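Local structure of xylulose kinase (Bifidobacterium adolescentis ATCC 15703, 3I8B) at residues E405-E416 against E496-R506. The protein probably catalyses the ATP-dependent phosphorylation of D-xylulose to D-xylulose 5-phosphate, as a member of the FGGY family of carbohydrate kinases. Sequence-based numbering, arbitrary orientation.
Sequences EGLLCSQRDCLE and EAVYEAYAKAR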
loop_
_atom_site.group_PDB
_atom_site.type_symbol
_atom_site.label_atom_id
_atom_site.label_comp_id
_atom_site.label_asym_id
_atom_site.label_seq_id
_atom_site.Cartn_x
_atom_site.Cartn_y
_atom_site.Cartn_z
ATOM N N GLU A 405 -10.730 23.235 -3.876
ATOM C CA GLU A 405 -10.232 23.469 -2.533
ATOM C C GLU A 405 -10.612 22.311 -1.618
ATOM O O GLU A 405 -9.905 22.009 -0.659
ATOM C CB GLU A 405 -10.748 24.809 -1.983
ATOM C CG GLU A 405 -10.169 26.039 -2.695
ATOM C CD GLU A 405 -10.464 27.348 -1.967
ATOM O OE1 GLU A 405 -11.421 27.379 -1.154
ATOM O OE2 GLU A 405 -9.746 28.348 -2.215
ATOM N N GLY A 406 -11.724 21.652 -1.926
ATOM C CA GLY A 406 -12.177 20.533 -1.120
ATOM C C GLY A 406 -11.269 19.337 -1.309
ATOM O O GLY A 406 -10.871 18.703 -0.353
ATOM N N LEU A 407 -10.956 19.031 -2.561
ATOM C CA LEU A 407 -10.043 17.947 -2.887
ATOM C C LEU A 407 -8.727 18.126 -2.127
ATOM O O LEU A 407 -8.275 17.219 -1.438
ATOM C CB LEU A 407 -9.798 17.913 -4.400
ATOM C CG LEU A 407 -8.912 16.812 -4.996
ATOM C CD1 LEU A 407 -9.140 16.717 -6.484
ATOM C CD2 LEU A 407 -7.439 17.058 -4.700
ATOM N N LEU A 408 -8.128 19.308 -2.249
ATOM C CA LEU A 408 -6.838 19.597 -1.616
ATOM C C LEU A 408 -6.894 19.620 -0.100
ATOM O O LEU A 408 -5.963 19.165 0.556
ATOM C CB LEU A 408 -6.268 20.921 -2.122
ATOM C CG LEU A 408 -5.564 20.854 -3.477
ATOM C CD1 LEU A 408 -4.353 19.937 -3.409
ATOM C CD2 LEU A 408 -6.526 20.370 -4.536
ATOM N N CYS A 409 -7.985 20.159 0.450
ATOM C CA CYS A 409 -8.176 20.237 1.897
ATOM C C CYS A 409 -8.255 18.870 2.570
ATOM O O CYS A 409 -7.773 18.702 3.687
ATOM C CB CYS A 409 -9.428 21.057 2.236
ATOM S SG CYS A 409 -9.148 22.851 2.173
ATOM N N SER A 410 -8.892 17.911 1.900
ATOM C CA SER A 410 -8.963 16.547 2.400
ATOM C C SER A 410 -7.554 15.967 2.515
ATOM O O SER A 410 -7.210 15.359 3.523
ATOM C CB SER A 410 -9.802 15.675 1.462
ATOM O OG SER A 410 -9.695 14.306 1.819
ATOM N N GLN A 411 -6.742 16.158 1.479
ATOM C CA GLN A 411 -5.366 15.668 1.509
ATOM C C GLN A 411 -4.575 16.356 2.631
ATOM O O GLN A 411 -3.774 15.718 3.315
ATOM C CB GLN A 411 -4.683 15.860 0.151
ATOM C CG GLN A 411 -5.266 15.009 -0.978
ATOM C CD GLN A 411 -5.430 13.538 -0.592
ATOM O OE1 GLN A 411 -4.611 12.979 0.131
ATOM N NE2 GLN A 411 -6.490 12.913 -1.079
ATOM N N ARG A 412 -4.814 17.648 2.842
ATOM C CA ARG A 412 -4.194 18.327 3.974
ATOM C C ARG A 412 -4.655 17.705 5.277
ATOM O O ARG A 412 -3.848 17.465 6.170
ATOM C CB ARG A 412 -4.526 19.813 4.001
ATOM C CG ARG A 412 -4.301 20.425 5.374
ATOM C CD ARG A 412 -2.824 20.629 5.675
ATOM N NE ARG A 412 -2.467 21.984 5.297
ATOM C CZ ARG A 412 -2.204 22.959 6.157
ATOM N NH1 ARG A 412 -2.202 22.720 7.457
ATOM N NH2 ARG A 412 -1.921 24.172 5.706
ATOM N N ASP A 413 -5.962 17.480 5.392
ATOM C CA ASP A 413 -6.528 16.829 6.564
ATOM C C ASP A 413 -5.772 15.537 6.857
ATOM O O ASP A 413 -5.478 15.240 7.998
ATOM C CB ASP A 413 -8.022 16.528 6.359
ATOM C CG ASP A 413 -8.820 16.636 7.653
ATOM O OD1 ASP A 413 -8.294 17.213 8.626
ATOM O OD2 ASP A 413 -9.974 16.160 7.699
ATOM N N CYS A 414 -5.454 14.777 5.815
ATOM C CA CYS A 414 -4.661 13.565 5.987
ATOM C C CYS A 414 -3.273 13.859 6.561
ATOM O O CYS A 414 -2.805 13.174 7.465
ATOM C CB CYS A 414 -4.546 12.811 4.663
ATOM S SG CYS A 414 -6.079 11.963 4.194
ATOM N N LEU A 415 -2.607 14.876 6.029
ATOM C CA LEU A 415 -1.289 15.251 6.540
ATOM C C LEU A 415 -1.363 15.612 8.032
ATOM O O LEU A 415 -0.507 15.212 8.826
ATOM C CB LEU A 415 -0.712 16.409 5.724
ATOM C CG LEU A 415 0.051 16.094 4.431
ATOM C CD1 LEU A 415 -0.608 14.994 3.614
ATOM C CD2 LEU A 415 0.240 17.371 3.596
ATOM N N GLU A 416 -2.406 16.346 8.417
ATOM C CA GLU A 416 -2.567 16.762 9.806
ATOM C C GLU A 416 -2.859 15.580 10.722
ATOM O O GLU A 416 -2.401 15.538 11.860
ATOM C CB GLU A 416 -3.687 17.794 9.919
ATOM C CG GLU A 416 -3.365 19.082 9.194
ATOM C CD GLU A 416 -2.064 19.680 9.669
ATOM O OE1 GLU A 416 -1.690 19.420 10.831
ATOM O OE2 GLU A 416 -1.413 20.403 8.886
ATOM N N GLU A 496 -3.930 29.713 5.229
ATOM C CA GLU A 496 -4.351 28.799 6.279
ATOM C C GLU A 496 -5.870 28.803 6.457
ATOM O O GLU A 496 -6.468 27.779 6.807
ATOM C CB GLU A 496 -3.635 29.152 7.586
ATOM C CG GLU A 496 -3.700 28.074 8.651
ATOM C CD GLU A 496 -3.372 26.693 8.111
ATOM O OE1 GLU A 496 -2.266 26.510 7.551
ATOM O OE2 GLU A 496 -4.232 25.795 8.253
ATOM N N ALA A 497 -6.491 29.945 6.184
ATOM C CA ALA A 497 -7.930 30.110 6.391
ATOM C C ALA A 497 -8.771 29.155 5.539
ATOM O O ALA A 497 -9.872 28.769 5.928
ATOM C CB ALA A 497 -8.343 31.551 6.146
ATOM N N VAL A 498 -8.248 28.760 4.384
ATOM C CA VAL A 498 -8.941 27.782 3.551
ATOM C C VAL A 498 -9.127 26.470 4.316
ATOM O O VAL A 498 -10.246 26.028 4.540
ATOM C CB VAL A 498 -8.209 27.528 2.212
ATOM C CG1 VAL A 498 -8.953 26.483 1.384
ATOM C CG2 VAL A 498 -8.088 28.829 1.422
ATOM N N TYR A 499 -8.032 25.863 4.745
ATOM C CA TYR A 499 -8.124 24.631 5.515
ATOM C C TYR A 499 -8.812 24.807 6.876
ATOM O O TYR A 499 -9.487 23.897 7.353
ATOM C CB TYR A 499 -6.741 23.996 5.694
ATOM C CG TYR A 499 -6.752 22.789 6.598
ATOM C CD1 TYR A 499 -7.355 21.597 6.198
ATOM C CD2 TYR A 499 -6.163 22.837 7.853
ATOM C CE1 TYR A 499 -7.367 20.493 7.034
ATOM C CE2 TYR A 499 -6.166 21.740 8.685
ATOM C CZ TYR A 499 -6.771 20.572 8.274
ATOM O OH TYR A 499 -6.769 19.486 9.116
ATOM N N GLU A 500 -8.631 25.963 7.511
ATOM C CA GLU A 500 -9.287 26.208 8.798
ATOM C C GLU A 500 -10.815 26.177 8.667
ATOM O O GLU A 500 -11.507 25.649 9.540
ATOM C CB GLU A 500 -8.792 27.507 9.446
ATOM C CG GLU A 500 -7.339 27.406 9.945
ATOM C CD GLU A 500 -6.784 28.717 10.506
ATOM O OE1 GLU A 500 -7.239 29.796 10.066
ATOM O OE2 GLU A 500 -5.884 28.664 11.380
ATOM N N ALA A 501 -11.324 26.726 7.567
ATOM C CA ALA A 501 -12.754 26.673 7.257
ATOM C C ALA A 501 -13.211 25.243 6.968
ATOM O O ALA A 501 -14.275 24.816 7.409
ATOM C CB ALA A 501 -13.078 27.579 6.071
ATOM N N TYR A 502 -12.396 24.513 6.217
ATOM C CA TYR A 502 -12.681 23.130 5.882
ATOM C C TYR A 502 -12.772 22.302 7.153
ATOM O O TYR A 502 -13.678 21.488 7.308
ATOM C CB TYR A 502 -11.576 22.569 4.976
ATOM C CG TYR A 502 -11.733 21.104 4.625
ATOM C CD1 TYR A 502 -11.193 20.112 5.434
ATOM C CD2 TYR A 502 -12.420 20.713 3.477
ATOM C CE1 TYR A 502 -11.336 18.770 5.112
ATOM C CE2 TYR A 502 -12.563 19.376 3.144
ATOM C CZ TYR A 502 -12.028 18.408 3.967
ATOM O OH TYR A 502 -12.171 17.076 3.638
ATOM N N ALA A 503 -11.825 22.507 8.060
ATOM C CA ALA A 503 -11.792 21.721 9.287
ATOM C C ALA A 503 -13.050 21.949 10.114
ATOM O O ALA A 503 -13.637 20.995 10.628
ATOM C CB ALA A 503 -10.544 22.025 10.102
ATOM N N LYS A 504 -13.459 23.208 10.243
ATOM C CA LYS A 504 -14.712 23.518 10.919
ATOM C C LYS A 504 -15.850 22.732 10.287
ATOM O O LYS A 504 -16.548 21.989 10.972
ATOM C CB LYS A 504 -15.009 25.021 10.883
ATOM C CG LYS A 504 -14.176 25.841 11.869
ATOM C CD LYS A 504 -14.607 27.307 11.900
ATOM C CE LYS A 504 -13.759 28.126 12.881
ATOM N NZ LYS A 504 -12.408 28.434 12.342
ATOM N N ALA A 505 -16.013 22.871 8.975
ATOM C CA ALA A 505 -17.111 22.212 8.266
ATOM C C ALA A 505 -17.150 20.701 8.462
ATOM O O ALA A 505 -18.204 20.146 8.739
ATOM C CB ALA A 505 -17.089 22.557 6.771
ATOM N N ARG A 506 -16.010 20.033 8.319
ATOM C CA ARG A 506 -15.994 18.574 8.388
ATOM C C ARG A 506 -16.191 18.085 9.807
ATOM O O ARG A 506 -16.584 16.941 10.026
ATOM C CB ARG A 506 -14.702 18.005 7.797
ATOM C CG ARG A 506 -13.456 18.307 8.602
ATOM C CD ARG A 506 -13.036 17.133 9.484
ATOM N NE ARG A 506 -11.619 17.261 9.809
ATOM C CZ ARG A 506 -11.146 17.796 10.929
ATOM N NH1 ARG A 506 -11.981 18.240 11.856
ATOM N NH2 ARG A 506 -9.833 17.893 11.121
HETATM O O HOH W 1 -11.217 15.378 5.585
#
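Y499 and Y502, one turn apart on the chain's last helix, pack as two knobs onto helix 396-420 in the C-terminal half of the kinase, a worked example of near-perpendicular helix packing: the axes of 405-416 and 496-506 cross at -81°, 9.8 Å apart. Y499 lodges among C409, R412, D413 and E416. R412 lays its CG over the centre of that ring, 3.5 Å from the Y499 centroid, a CH-pi contact. Beyond CG the arginine chain bends, and its guanidinium is turned 22° from the ring plane, so that Y499 CD2 lies over one of its faces. There R412 NH2 gives a salt bridge to E496 OE1 at 3.0 Å and R412 NH1 one to E416 OE2 at 2.8 Å, while NE is held by the carbonyl of I447.

D413 gathers the polar ends. R506 meets it side-on, R506 NE to D413 OD2 at 2.9 Å and R506 NH2 to D413 OD1 at 3.0 Å, the two flat groups nearly coplanar. Y499 OH donates to the anti side of D413 OD1 at 2.8 Å, tilted out of the carboxylate plane, so two donors share this oxygen and help fix the carboxylate's rotation. A phenylalanine in place of Y499 would probably leave D413 OD1 with R506 NH2 alone of these two donors, and the carboxylate less firmly held.

With CG anti to the backbone N (chi1 177°), Y502 offers one ring face to C409 CB, which lies offset toward the rim, 3.5 Å from the Y502 centroid, a CH-pi contact; a water links Y502 OH to D413 OD2. Helix 396-420 also packs against strand 288-293, and two knobs-into-holes tyrosines at a nearly right-angled crossing join the last helix to the actin-like C-terminal domain of an FGGY kinase.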